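Local coordinates for protein isoprenyl transferase (Helicobacter pylori, PDB 2D2R) that probably catalyses, as a magnesium-dependent homodimer, the condensation of isopentenyl diphosphate with allylic pyrophosphates to give undecaprenyl pyrophosphate, at residues 62-67 with 200-205; 82-87 with 113-118; 103-108 with 135-140; 149-154 with 177-182. All blocks are in the same frame, centred on the assembly; numbering follows the deposited sequence.

Interaction 1 (62-67 with 200-205); sequences CLTLYA and NFLLWQ
Thr64, in the middle of an inner strand, meets the 200-205 loop through its methyl group. CG2 lies anti to the backbone N (chi1 of OG1 -60°) and reaches tip to tip with Leu202, whose CD1 is 3.8 Å away from it; the same CG2 is 4.0 Å from Phe201 CZ. OG1 turns to His18 NE2 for its hydrogen bond, so the threonine divides its two branches between apolar and polar neighbours. One residue on, the carbonyl carbon of Leu65 comes obliquely to the Phe201 ring, with Leu65 C 4.2 Å from Phe201 CZ. Tyr66 then makes the main contact. Its ring forms an offset stack with Phe201, centroids 4.5 Å apart and planes only 8° from parallel, the two side chains running past each other in opposite directions. Tyr66 CB lies over one face of the Phe201 ring in a CH-pi contact, while Leu202 CG covers the opposite face, leaving the phenylalanine ring sandwiched. Tyr66 is also the centre of an inverse gamma turn, and its OH bonds to Tyr143 O. The contact is thus apolar and aromatic, its hydroxyls satisfied elsewhere, and its grip comes from ring-face packing close to the probable substrate-binding Ser199 and Arg191.

Interaction 2 (82-87 with 113-118); sequences FLMKML and GFSKEL
Met84 lays its side chain across Leu118 at about a right angle, Met84 CB standing 3.9 Å from Leu118 CD2. With CG anti to the carbonyl carbon (chi1 -59°) and an extended second torsion (chi2 -175°), the chain carries its sulfur to Phe114: Met84 SD is 4.0 Å from Phe114 CD1 and 5.2 Å from the centroid of that ring, an oblique Met-aromatic contact. The position of the terminal methyl is doubtful, since it lies too close to the backbone N of Ser115. A turn further along, Leu87 CD1 touches Leu118 CD2 at 3.8 Å. That CD2 also rests over one face of the Phe114 ring, 3.6 Å above its plane and toward the rim, so one leucine branch fills the angle between methionine, leucine and phenylalanine. What is joined here is an early part of helix 80-100 and the start of helix 116-129, the two helices that precede and follow the edge strand 104-108 in the chain. Ser115 is the N-cap of the second helix: its OG accepts from Leu118 N at 3.0 Å with an N-H...O angle of 164°, which helps fix the turn that carries Leu118. Leu141, from a loop, packs on both Leu87 and Phe114, and Glu117 forms a salt bridge with Lys88.

Interaction 3 (103-108 with 135-140); sequences IRFRAI and FTQVLA
Ile108 and Val138 cross at about a right angle on one face of a parallel strand pair, CG2 of the isoleucine 3.6 Å from CG1 of the valine. The pair consists of the first and last elements of a beta-alpha-beta unit, strands 104-108 and 136-140, linked through helix 116-129. Ile108 holds CG1 in the crowded position between backbone N and carbonyl carbon (chi1 62°), where it meets Ala140 CB at 4.0 Å. On the other face the Phe105 ring presents its edge to Leu139, with Phe105 CE1 4.1 Å from Leu139 CD1; Tyr98 meets the same ring edge-to-face and hydrogen-bonds Gln137 OE1, which also lies near the ring edge. At the beginning of the strands Ile103 runs beside Phe135, its CD1 3.5 Å from CE2 at the rim of the phenylalanine.

Between these layers the backbones are joined by five hydrogen bonds in parallel register. The straightest is Gln137 N to Arg104 O, 2.9 Å with an angle of 177° at the hydrogen; Arg106 uses both N and O on strand 136-140, bonding the residues before and after Val138, its N giving to Gln137 O and its O accepting from Leu139 N at 2.8 Å. Toward the polar margin, Arg104 lies alongside Thr136, while Arg106 extends away from the sheet, its NH2 bonding Asp179 O and Arg181 O. Within the chain 104-108 is an outermost strand, and two of its outward amides are met by side chains of helix 116-129: Phe105 N bonds Thr129 OG1, and Ala107 N bonds Glu126 OE1.

Interaction 4 (149-154 with 177-182); sequences LSRAFK and RLDTRN
Arg151 and Asp179 form a two-pronged salt bridge in which NH1 and NH2 each take a different carboxylate oxygen. Arg151 NH2 gives to Asp179 OD1 at 2.8 Å with an angle of 170° at the hydrogen, and Arg151 NH1 gives to Asp179 OD2 at 2.9 Å. Both oxygens are met on their syn side and both lie near the guanidinium plane, although the two flat groups are turned 30° against each other. The arginine reaches this position by bending about CG-CD (chi3 -76°). OD1 has a second donor, Gly109 N, so the carboxylate is held by three bonds from two residues, an environment that would be expected to favour its charged form.

The acid sits in a type I beta turn from Leu178 to Arg181, closed by Arg181 N to Leu178 O at 3.0 Å, in the loop between helix 171-175 and strand 188-191. The turn is packed against helix 145-158 of the alpha/beta fold. Leu178 supplies the apolar part of the contact: its CD2 is 3.7 Å from Leu149 CD2 and 3.8 Å from Ala152 CB. Arg177 starts toward the helix, its CB 4.2 Å from Ala152 CB, but its polar end leads on to Ser155 OG through NH1 and to Ser159 O through NH2. Farther along the turn, Thr180 OG1 is bonded to Gln205 NE2. On the helix, Phe153 points away from the turn and meets Phe153 of the second subunit edge-to-face.

Three of the four contacts form a continuous block. Interactions 1 and 3, with centres 11 Å apart, share the parallel sheet: Leu63 O lies 2.7 Å from Val138 N, a probable hydrogen bond between neighbouring strands. Interaction 4 adjoins both, its centre 13 Å from that of interaction 1 and 16 Å from that of interaction 3, and, like interaction 1, touches the second subunit. Interaction 2 stands apart, its nearest atoms about 6 Å from interactions 1 and 3, yet its two segments alternate along the chain with those of interaction 3. Interaction 1 is nearest the probable substrate site, Tyr66 and Ser199 side chains being about 5 Å apart; the side chain of Leu87 in interaction 2 is about 10 Å from that of His41, a probable substrate-binding residue.

Interaction 1 (62-67 with 200-205)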
loop_
_atom_site.group_PDB
_atom_site.type_symbol
_atom_site.label_atom_id
_atom_site.label_comp_id
_atom_site.label_asym_id
_atom_site.label_seq_id
_atom_site.Cartn_x
_atom_site.Cartn_y
_atom_site.Cartn_z
ATOM N N CYS A 62 13.181 -5.421 13.073
ATOM C CA CYS A 62 13.407 -4.407 12.039
ATOM C C CYS A 62 12.479 -3.195 12.204
ATOM O O CYS A 62 11.307 -3.349 12.510
ATOM C CB CYS A 62 13.190 -5.032 10.645
ATOM S SG CYS A 62 13.793 -4.052 9.310
ATOM N N LEU A 63 13.012 -2.007 11.990
ATOM C CA LEU A 63 12.250 -0.783 12.108
ATOM C C LEU A 63 12.658 0.014 10.880
ATOM O O LEU A 63 13.854 0.267 10.678
ATOM C CB LEU A 63 12.663 -0.029 13.392
ATOM C CG LEU A 63 11.986 1.327 13.633
ATOM C CD1 LEU A 63 10.481 1.059 13.905
ATOM C CD2 LEU A 63 12.629 2.095 14.839
ATOM N N THR A 64 11.686 0.397 10.048
ATOM C CA THR A 64 11.986 1.160 8.860
ATOM C C THR A 64 11.255 2.502 9.007
ATOM O O THR A 64 10.052 2.525 9.259
ATOM C CB THR A 64 11.492 0.436 7.616
ATOM O OG1 THR A 64 12.132 -0.832 7.523
ATOM C CG2 THR A 64 11.828 1.237 6.392
ATOM N N LEU A 65 11.985 3.606 8.809
ATOM C CA LEU A 65 11.449 4.951 8.995
ATOM C C LEU A 65 11.499 5.749 7.706
ATOM O O LEU A 65 12.509 5.753 6.985
ATOM C CB LEU A 65 12.245 5.673 10.126
ATOM C CG LEU A 65 12.164 5.015 11.515
ATOM C CD1 LEU A 65 13.084 5.706 12.482
ATOM C CD2 LEU A 65 10.727 5.090 12.065
ATOM N N TYR A 66 10.397 6.409 7.386
ATOM C CA TYR A 66 10.378 7.130 6.139
ATOM C C TYR A 66 11.042 8.481 6.356
ATOM O O TYR A 66 10.384 9.477 6.676
ATOM C CB TYR A 66 8.942 7.233 5.657
ATOM C CG TYR A 66 8.750 7.614 4.221
ATOM C CD1 TYR A 66 9.818 7.680 3.335
ATOM C CD2 TYR A 66 7.490 7.910 3.752
ATOM C CE1 TYR A 66 9.629 8.028 2.005
ATOM C CE2 TYR A 66 7.275 8.271 2.431
ATOM C CZ TYR A 66 8.349 8.323 1.552
ATOM O OH TYR A 66 8.112 8.620 0.226
ATOM N N ALA A 67 12.371 8.492 6.196
ATOM C CA ALA A 67 13.187 9.704 6.412
ATOM C C ALA A 67 12.761 10.796 5.475
ATOM O O ALA A 67 12.440 11.896 5.920
ATOM C CB ALA A 67 14.654 9.407 6.222
ATOM N N ASN A 200 3.351 6.277 -1.204
ATOM C CA ASN A 200 4.419 5.625 -1.999
ATOM C C ASN A 200 5.565 5.059 -1.130
ATOM O O ASN A 200 6.726 5.158 -1.467
ATOM C CB ASN A 200 4.924 6.694 -2.966
ATOM C CG ASN A 200 5.727 6.138 -4.103
ATOM O OD1 ASN A 200 5.556 5.003 -4.529
ATOM N ND2 ASN A 200 6.669 6.953 -4.593
ATOM N N PHE A 201 5.198 4.507 0.007
ATOM C CA PHE A 201 6.136 3.935 0.952
ATOM C C PHE A 201 5.916 2.451 1.181
ATOM O O PHE A 201 4.846 2.015 1.678
ATOM C CB PHE A 201 5.993 4.706 2.272
ATOM C CG PHE A 201 6.908 4.242 3.403
ATOM C CD1 PHE A 201 8.288 4.264 3.261
ATOM C CD2 PHE A 201 6.376 3.846 4.631
ATOM C CE1 PHE A 201 9.150 3.899 4.358
ATOM C CE2 PHE A 201 7.206 3.482 5.716
ATOM C CZ PHE A 201 8.598 3.518 5.572
ATOM N N LEU A 202 6.931 1.668 0.834
ATOM C CA LEU A 202 6.939 0.223 1.078
ATOM C C LEU A 202 5.615 -0.417 0.645
ATOM O O LEU A 202 5.039 -1.211 1.378
ATOM C CB LEU A 202 7.153 -0.048 2.581
ATOM C CG LEU A 202 8.497 0.456 3.175
ATOM C CD1 LEU A 202 8.600 0.068 4.698
ATOM C CD2 LEU A 202 9.595 -0.168 2.385
ATOM N N LEU A 203 5.180 -0.111 -0.562
ATOM C CA LEU A 203 3.886 -0.643 -1.059
ATOM C C LEU A 203 3.927 -2.177 -1.160
ATOM O O LEU A 203 3.064 -2.895 -0.648
ATOM C CB LEU A 203 3.581 0.003 -2.391
ATOM C CG LEU A 203 3.509 1.545 -2.383
ATOM C CD1 LEU A 203 3.335 2.123 -3.823
ATOM C CD2 LEU A 203 2.313 1.953 -1.591
ATOM N N TRP A 204 4.979 -2.679 -1.774
ATOM C CA TRP A 204 5.157 -4.103 -1.940
ATOM C C TRP A 204 5.342 -4.802 -0.622
ATOM O O TRP A 204 4.686 -5.800 -0.374
ATOM C CB TRP A 204 6.357 -4.355 -2.848
ATOM C CG TRP A 204 6.703 -5.818 -3.051
ATOM C CD1 TRP A 204 7.342 -6.675 -2.145
ATOM C CD2 TRP A 204 6.521 -6.570 -4.242
ATOM N NE1 TRP A 204 7.552 -7.895 -2.734
ATOM C CE2 TRP A 204 7.071 -7.852 -4.020
ATOM C CE3 TRP A 204 5.953 -6.279 -5.495
ATOM C CZ2 TRP A 204 7.064 -8.844 -5.004
ATOM C CZ3 TRP A 204 5.948 -7.247 -6.458
ATOM C CH2 TRP A 204 6.503 -8.524 -6.214
ATOM N N GLN A 205 6.198 -4.256 0.238
ATOM C CA GLN A 205 6.511 -4.903 1.502
ATOM C C GLN A 205 5.425 -4.871 2.554
ATOM O O GLN A 205 5.468 -5.632 3.467
ATOM C CB GLN A 205 7.823 -4.308 2.109
ATOM C CG GLN A 205 8.983 -4.381 1.077
ATOM C CD GLN A 205 9.125 -3.182 0.103
ATOM O OE1 GLN A 205 8.152 -2.491 -0.228
ATOM N NE2 GLN A 205 10.378 -2.973 -0.419
#

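Interaction 2 (82-87 with 113-118)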
loop_
_atom_site.group_PDB
_atom_site.type_symbol
_atom_site.label_atom_id
_atom_site.label_comp_id
_atom_site.label_asym_id
_atom_site.label_seq_id
_atom_site.Cartn_x
_atom_site.Cartn_y
_atom_site.Cartn_z
ATOM N N PHE A 82 22.348 21.074 0.512
ATOM C CA PHE A 82 22.374 21.407 1.936
ATOM C C PHE A 82 21.727 20.329 2.837
ATOM O O PHE A 82 22.252 20.001 3.910
ATOM C CB PHE A 82 21.716 22.785 2.156
ATOM C CG PHE A 82 21.365 23.062 3.588
ATOM C CD1 PHE A 82 20.034 22.992 4.012
ATOM C CD2 PHE A 82 22.374 23.313 4.528
ATOM C CE1 PHE A 82 19.711 23.160 5.355
ATOM C CE2 PHE A 82 22.070 23.485 5.878
ATOM C CZ PHE A 82 20.731 23.407 6.297
ATOM N N LEU A 83 20.594 19.798 2.386
ATOM C CA LEU A 83 19.875 18.758 3.099
ATOM C C LEU A 83 20.784 17.548 3.251
ATOM O O LEU A 83 20.829 16.897 4.287
ATOM C CB LEU A 83 18.659 18.348 2.294
ATOM C CG LEU A 83 17.784 17.326 3.004
ATOM C CD1 LEU A 83 16.820 18.086 3.931
ATOM C CD2 LEU A 83 17.029 16.483 1.979
ATOM N N MET A 84 21.494 17.245 2.177
ATOM C CA MET A 84 22.418 16.119 2.154
ATOM C C MET A 84 23.656 16.367 3.025
ATOM O O MET A 84 24.389 15.439 3.351
ATOM C CB MET A 84 22.854 15.838 0.720
ATOM C CG MET A 84 21.724 15.508 -0.233
ATOM S SD MET A 84 22.475 15.061 -1.802
ATOM C CE MET A 84 23.710 13.934 -1.167
ATOM N N LYS A 85 23.896 17.632 3.363
ATOM C CA LYS A 85 25.019 18.009 4.227
ATOM C C LYS A 85 24.611 17.632 5.630
ATOM O O LYS A 85 25.345 16.958 6.366
ATOM C CB LYS A 85 25.260 19.524 4.168
ATOM C CG LYS A 85 26.281 20.063 5.181
ATOM C CD LYS A 85 27.548 20.604 4.468
ATOM C CE LYS A 85 28.324 21.668 5.320
ATOM N NZ LYS A 85 28.912 21.222 6.637
ATOM N N MET A 86 23.407 18.073 5.972
ATOM C CA MET A 86 22.837 17.834 7.275
ATOM C C MET A 86 22.613 16.357 7.498
ATOM O O MET A 86 22.736 15.872 8.615
ATOM C CB MET A 86 21.523 18.605 7.407
ATOM C CG MET A 86 21.705 20.118 7.266
ATOM S SD MET A 86 23.059 20.811 8.346
ATOM C CE MET A 86 22.181 21.101 9.939
ATOM N N LEU A 87 22.282 15.632 6.438
ATOM C CA LEU A 87 22.063 14.199 6.596
ATOM C C LEU A 87 23.338 13.529 7.079
ATOM O O LEU A 87 23.349 12.827 8.092
ATOM C CB LEU A 87 21.656 13.572 5.275
ATOM C CG LEU A 87 20.383 12.745 5.345
ATOM C CD1 LEU A 87 20.144 12.037 3.991
ATOM C CD2 LEU A 87 20.487 11.750 6.480
ATOM N N GLY A 113 21.270 9.292 -6.372
ATOM C CA GLY A 113 21.062 10.718 -6.442
ATOM C C GLY A 113 21.717 11.459 -5.289
ATOM O O GLY A 113 21.299 12.573 -4.966
ATOM N N PHE A 114 22.727 10.850 -4.660
ATOM C CA PHE A 114 23.432 11.491 -3.543
ATOM C C PHE A 114 24.819 12.008 -3.873
ATOM O O PHE A 114 25.445 11.582 -4.853
ATOM C CB PHE A 114 23.560 10.541 -2.354
ATOM C CG PHE A 114 22.270 10.310 -1.632
ATOM C CD1 PHE A 114 21.279 11.283 -1.632
ATOM C CD2 PHE A 114 22.043 9.131 -0.942
ATOM C CE1 PHE A 114 20.082 11.076 -0.958
ATOM C CE2 PHE A 114 20.844 8.921 -0.264
ATOM C CZ PHE A 114 19.868 9.886 -0.272
ATOM N N SER A 115 25.300 12.933 -3.043
ATOM C CA SER A 115 26.651 13.465 -3.199
ATOM C C SER A 115 27.547 12.296 -2.783
ATOM O O SER A 115 27.216 11.560 -1.833
ATOM C CB SER A 115 26.901 14.601 -2.225
ATOM O OG SER A 115 27.251 14.077 -0.954
ATOM N N LYS A 116 28.670 12.128 -3.483
ATOM C CA LYS A 116 29.617 11.045 -3.188
ATOM C C LYS A 116 29.931 11.006 -1.702
ATOM O O LYS A 116 30.120 9.935 -1.120
ATOM C CB LYS A 116 30.932 11.236 -3.974
ATOM C CG LYS A 116 30.781 11.034 -5.461
ATOM C CD LYS A 116 30.046 9.698 -5.740
ATOM C CE LYS A 116 29.768 9.469 -7.235
ATOM N NZ LYS A 116 28.875 10.505 -7.836
ATOM N N GLU A 117 29.976 12.180 -1.080
ATOM C CA GLU A 117 30.308 12.236 0.325
ATOM C C GLU A 117 29.215 11.567 1.168
ATOM O O GLU A 117 29.512 10.783 2.077
ATOM C CB GLU A 117 30.524 13.695 0.735
ATOM C CG GLU A 117 30.737 13.937 2.227
ATOM C CD GLU A 117 31.963 13.233 2.812
ATOM O OE1 GLU A 117 33.073 13.388 2.252
ATOM O OE2 GLU A 117 31.820 12.533 3.851
ATOM N N LEU A 118 27.953 11.863 0.866
ATOM C CA LEU A 118 26.859 11.273 1.633
ATOM C C LEU A 118 26.777 9.783 1.352
ATOM O O LEU A 118 26.702 8.975 2.277
ATOM C CB LEU A 118 25.541 11.929 1.269
ATOM C CG LEU A 118 24.317 11.282 1.933
ATOM C CD1 LEU A 118 24.477 11.268 3.463
ATOM C CD2 LEU A 118 23.076 12.062 1.516
#

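Interaction 3 (103-108 with 135-140)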
loop_
_atom_site.group_PDB
_atom_site.type_symbol
_atom_site.label_atom_id
_atom_site.label_comp_id
_atom_site.label_asym_id
_atom_site.label_seq_id
_atom_site.Cartn_x
_atom_site.Cartn_y
_atom_site.Cartn_z
ATOM N N ILE A 103 22.769 -1.909 16.987
ATOM C CA ILE A 103 21.763 -1.635 15.971
ATOM C C ILE A 103 22.383 -1.584 14.583
ATOM O O ILE A 103 23.177 -0.708 14.275
ATOM C CB ILE A 103 21.053 -0.279 16.245
ATOM C CG1 ILE A 103 20.291 -0.363 17.564
ATOM C CG2 ILE A 103 20.140 0.119 15.035
ATOM C CD1 ILE A 103 19.321 0.789 17.815
ATOM N N ARG A 104 22.017 -2.533 13.735
ATOM C CA ARG A 104 22.543 -2.546 12.375
ATOM C C ARG A 104 21.906 -1.426 11.544
ATOM O O ARG A 104 20.714 -1.175 11.685
ATOM C CB ARG A 104 22.253 -3.878 11.727
ATOM C CG ARG A 104 22.774 -3.936 10.355
ATOM C CD ARG A 104 22.672 -5.308 9.792
ATOM N NE ARG A 104 23.292 -5.275 8.489
ATOM C CZ ARG A 104 23.386 -6.317 7.672
ATOM N NH1 ARG A 104 22.883 -7.515 8.023
ATOM N NH2 ARG A 104 24.010 -6.157 6.513
ATOM N N PHE A 105 22.687 -0.780 10.668
ATOM C CA PHE A 105 22.164 0.302 9.861
ATOM C C PHE A 105 21.978 -0.014 8.391
ATOM O O PHE A 105 22.835 -0.578 7.743
ATOM C CB PHE A 105 23.058 1.539 9.990
ATOM C CG PHE A 105 22.700 2.650 9.038
ATOM C CD1 PHE A 105 21.545 3.421 9.234
ATOM C CD2 PHE A 105 23.504 2.914 7.934
ATOM C CE1 PHE A 105 21.211 4.431 8.342
ATOM C CE2 PHE A 105 23.177 3.924 7.028
ATOM C CZ PHE A 105 22.023 4.685 7.239
ATOM N N ARG A 106 20.829 0.353 7.847
ATOM C CA ARG A 106 20.610 0.121 6.437
ATOM C C ARG A 106 19.855 1.295 5.832
ATOM O O ARG A 106 18.975 1.843 6.467
ATOM C CB ARG A 106 19.830 -1.178 6.255
ATOM C CG ARG A 106 19.896 -1.766 4.858
ATOM C CD ARG A 106 19.765 -3.317 4.923
ATOM N NE ARG A 106 19.188 -3.821 3.686
ATOM C CZ ARG A 106 18.893 -5.097 3.452
ATOM N NH1 ARG A 106 19.133 -6.022 4.370
ATOM N NH2 ARG A 106 18.327 -5.439 2.300
ATOM N N ALA A 107 20.266 1.713 4.642
ATOM C CA ALA A 107 19.603 2.782 3.899
ATOM C C ALA A 107 18.897 2.174 2.686
ATOM O O ALA A 107 19.430 1.237 2.060
ATOM C CB ALA A 107 20.640 3.796 3.386
ATOM N N ILE A 108 17.704 2.700 2.366
ATOM C CA ILE A 108 16.965 2.295 1.188
ATOM C C ILE A 108 16.517 3.568 0.508
ATOM O O ILE A 108 16.345 4.613 1.137
ATOM C CB ILE A 108 15.741 1.357 1.514
ATOM C CG1 ILE A 108 14.692 2.040 2.388
ATOM C CG2 ILE A 108 16.261 0.084 2.184
ATOM C CD1 ILE A 108 13.472 1.119 2.703
ATOM N N PHE A 135 18.696 -6.724 15.692
ATOM C CA PHE A 135 17.830 -5.600 15.335
ATOM C C PHE A 135 18.441 -4.737 14.244
ATOM O O PHE A 135 19.645 -4.450 14.282
ATOM C CB PHE A 135 17.570 -4.733 16.588
ATOM C CG PHE A 135 16.806 -3.444 16.337
ATOM C CD1 PHE A 135 15.428 -3.455 16.106
ATOM C CD2 PHE A 135 17.457 -2.206 16.421
ATOM C CE1 PHE A 135 14.701 -2.250 15.970
ATOM C CE2 PHE A 135 16.759 -1.002 16.293
ATOM C CZ PHE A 135 15.366 -1.024 16.066
ATOM N N THR A 136 17.604 -4.328 13.282
ATOM C CA THR A 136 18.027 -3.462 12.194
ATOM C C THR A 136 17.145 -2.208 12.111
ATOM O O THR A 136 15.912 -2.271 12.288
ATOM C CB THR A 136 17.922 -4.129 10.818
ATOM O OG1 THR A 136 18.762 -5.286 10.745
ATOM C CG2 THR A 136 18.326 -3.117 9.722
ATOM N N GLN A 137 17.782 -1.073 11.857
ATOM C CA GLN A 137 17.047 0.177 11.676
ATOM C C GLN A 137 17.330 0.515 10.229
ATOM O O GLN A 137 18.489 0.562 9.821
ATOM C CB GLN A 137 17.549 1.320 12.574
ATOM C CG GLN A 137 16.715 2.607 12.403
ATOM C CD GLN A 137 17.521 3.897 12.494
ATOM O OE1 GLN A 137 18.435 4.147 11.698
ATOM N NE2 GLN A 137 17.189 4.713 13.478
ATOM N N VAL A 138 16.261 0.721 9.461
ATOM C CA VAL A 138 16.360 1.058 8.067
ATOM C C VAL A 138 15.857 2.477 7.879
ATOM O O VAL A 138 14.789 2.826 8.406
ATOM C CB VAL A 138 15.493 0.094 7.194
ATOM C CG1 VAL A 138 15.754 0.357 5.704
ATOM C CG2 VAL A 138 15.780 -1.378 7.582
ATOM N N LEU A 139 16.648 3.311 7.183
ATOM C CA LEU A 139 16.187 4.667 6.897
ATOM C C LEU A 139 15.934 4.778 5.401
ATOM O O LEU A 139 16.788 4.438 4.551
ATOM C CB LEU A 139 17.184 5.776 7.348
ATOM C CG LEU A 139 17.412 5.999 8.869
ATOM C CD1 LEU A 139 18.341 7.257 9.082
ATOM C CD2 LEU A 139 16.124 6.170 9.609
ATOM N N ALA A 140 14.725 5.225 5.088
ATOM C CA ALA A 140 14.317 5.438 3.717
ATOM C C ALA A 140 14.794 6.835 3.345
ATOM O O ALA A 140 14.296 7.805 3.880
ATOM C CB ALA A 140 12.790 5.367 3.617
#

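Interaction 4 (149-154 with 177-182)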
loop_
_atom_site.group_PDB
_atom_site.type_symbol
_atom_site.label_atom_id
_atom_site.label_comp_id
_atom_site.label_asym_id
_atom_site.label_seq_id
_atom_site.Cartn_x
_atom_site.Cartn_y
_atom_site.Cartn_z
ATOM N N LEU A 149 10.668 -0.172 -7.114
ATOM C CA LEU A 149 10.268 -1.262 -7.986
ATOM C C LEU A 149 10.844 -1.097 -9.383
ATOM O O LEU A 149 11.197 -2.097 -10.058
ATOM C CB LEU A 149 8.732 -1.373 -8.026
ATOM C CG LEU A 149 8.210 -2.049 -6.739
ATOM C CD1 LEU A 149 6.712 -1.675 -6.471
ATOM C CD2 LEU A 149 8.389 -3.604 -6.883
ATOM N N SER A 150 10.939 0.154 -9.841
ATOM C CA SER A 150 11.496 0.436 -11.153
ATOM C C SER A 150 12.951 0.024 -11.173
ATOM O O SER A 150 13.422 -0.486 -12.160
ATOM C CB SER A 150 11.441 1.941 -11.450
ATOM O OG SER A 150 10.093 2.337 -11.591
ATOM N N ARG A 151 13.677 0.312 -10.094
ATOM C CA ARG A 151 15.096 -0.042 -10.035
ATOM C C ARG A 151 15.235 -1.554 -9.910
ATOM O O ARG A 151 16.193 -2.138 -10.434
ATOM C CB ARG A 151 15.783 0.684 -8.865
ATOM C CG ARG A 151 15.927 2.183 -9.136
ATOM C CD ARG A 151 16.740 2.920 -8.008
ATOM N NE ARG A 151 15.980 3.138 -6.766
ATOM C CZ ARG A 151 16.108 2.415 -5.650
ATOM N NH1 ARG A 151 16.967 1.423 -5.611
ATOM N NH2 ARG A 151 15.355 2.658 -4.564
ATOM N N ALA A 152 14.263 -2.202 -9.265
ATOM C CA ALA A 152 14.326 -3.659 -9.129
ATOM C C ALA A 152 14.196 -4.250 -10.519
ATOM O O ALA A 152 14.883 -5.221 -10.866
ATOM C CB ALA A 152 13.205 -4.146 -8.242
ATOM N N PHE A 153 13.333 -3.646 -11.330
ATOM C CA PHE A 153 13.097 -4.150 -12.690
ATOM C C PHE A 153 14.326 -3.988 -13.573
ATOM O O PHE A 153 14.646 -4.859 -14.400
ATOM C CB PHE A 153 11.942 -3.424 -13.379
ATOM C CG PHE A 153 11.873 -3.704 -14.858
ATOM C CD1 PHE A 153 11.231 -4.862 -15.347
ATOM C CD2 PHE A 153 12.485 -2.846 -15.767
ATOM C CE1 PHE A 153 11.206 -5.152 -16.743
ATOM C CE2 PHE A 153 12.472 -3.114 -17.157
ATOM C CZ PHE A 153 11.829 -4.274 -17.658
ATOM N N LYS A 154 14.958 -2.826 -13.422
ATOM C CA LYS A 154 16.164 -2.477 -14.184
ATOM C C LYS A 154 17.249 -3.458 -13.777
ATOM O O LYS A 154 18.105 -3.843 -14.594
ATOM C CB LYS A 154 16.575 -1.037 -13.863
ATOM C CG LYS A 154 17.797 -0.509 -14.626
ATOM C CD LYS A 154 17.914 1.047 -14.487
ATOM C CE LYS A 154 17.949 1.476 -13.028
ATOM N NZ LYS A 154 17.433 2.904 -12.774
ATOM N N ARG A 177 15.407 -8.368 -5.266
ATOM C CA ARG A 177 16.150 -7.292 -5.919
ATOM C C ARG A 177 15.709 -5.924 -5.349
ATOM O O ARG A 177 16.260 -4.894 -5.785
ATOM C CB ARG A 177 15.919 -7.214 -7.430
ATOM C CG ARG A 177 16.265 -8.401 -8.286
ATOM C CD ARG A 177 17.742 -8.782 -8.143
ATOM N NE ARG A 177 18.039 -10.003 -8.911
ATOM C CZ ARG A 177 18.551 -10.024 -10.134
ATOM N NH1 ARG A 177 18.846 -8.884 -10.768
ATOM N NH2 ARG A 177 18.741 -11.198 -10.739
ATOM N N LEU A 178 14.707 -5.898 -4.445
ATOM C CA LEU A 178 14.238 -4.633 -3.841
ATOM C C LEU A 178 15.305 -4.213 -2.842
ATOM O O LEU A 178 16.073 -5.054 -2.414
ATOM C CB LEU A 178 12.908 -4.862 -3.108
ATOM C CG LEU A 178 11.763 -5.050 -4.144
ATOM C CD1 LEU A 178 10.510 -5.479 -3.471
ATOM C CD2 LEU A 178 11.523 -3.713 -4.882
ATOM N N ASP A 179 15.357 -2.932 -2.491
ATOM C CA ASP A 179 16.349 -2.411 -1.498
ATOM C C ASP A 179 16.226 -3.176 -0.179
ATOM O O ASP A 179 17.176 -3.302 0.589
ATOM C CB ASP A 179 16.062 -0.926 -1.194
ATOM C CG ASP A 179 16.240 -0.019 -2.385
ATOM O OD1 ASP A 179 15.973 1.203 -2.233
ATOM O OD2 ASP A 179 16.641 -0.470 -3.487
ATOM N N THR A 180 15.033 -3.691 0.105
ATOM C CA THR A 180 14.723 -4.409 1.350
ATOM C C THR A 180 14.994 -5.913 1.293
ATOM O O THR A 180 14.585 -6.644 2.183
ATOM C CB THR A 180 13.204 -4.257 1.685
ATOM O OG1 THR A 180 12.472 -4.605 0.504
ATOM C CG2 THR A 180 12.852 -2.810 2.027
ATOM N N ARG A 181 15.642 -6.392 0.257
ATOM C CA ARG A 181 15.871 -7.825 0.172
ATOM C C ARG A 181 16.403 -8.381 1.512
ATOM O O ARG A 181 17.188 -7.710 2.227
ATOM C CB ARG A 181 16.848 -8.106 -0.969
ATOM C CG ARG A 181 18.228 -7.541 -0.759
ATOM C CD ARG A 181 18.973 -7.684 -2.067
ATOM N NE ARG A 181 19.531 -9.034 -2.256
ATOM C CZ ARG A 181 20.649 -9.481 -1.655
ATOM N NH1 ARG A 181 21.338 -8.701 -0.820
ATOM N NH2 ARG A 181 21.088 -10.715 -1.892
ATOM N N ASN A 182 15.948 -9.572 1.874
ATOM C CA ASN A 182 16.401 -10.205 3.111
ATOM C C ASN A 182 15.825 -9.610 4.397
ATOM O O ASN A 182 16.113 -10.107 5.484
ATOM C CB ASN A 182 17.941 -10.191 3.191
ATOM C CG ASN A 182 18.599 -10.811 1.972
ATOM O OD1 ASN A 182 18.162 -11.848 1.457
ATOM N ND2 ASN A 182 19.661 -10.181 1.510
#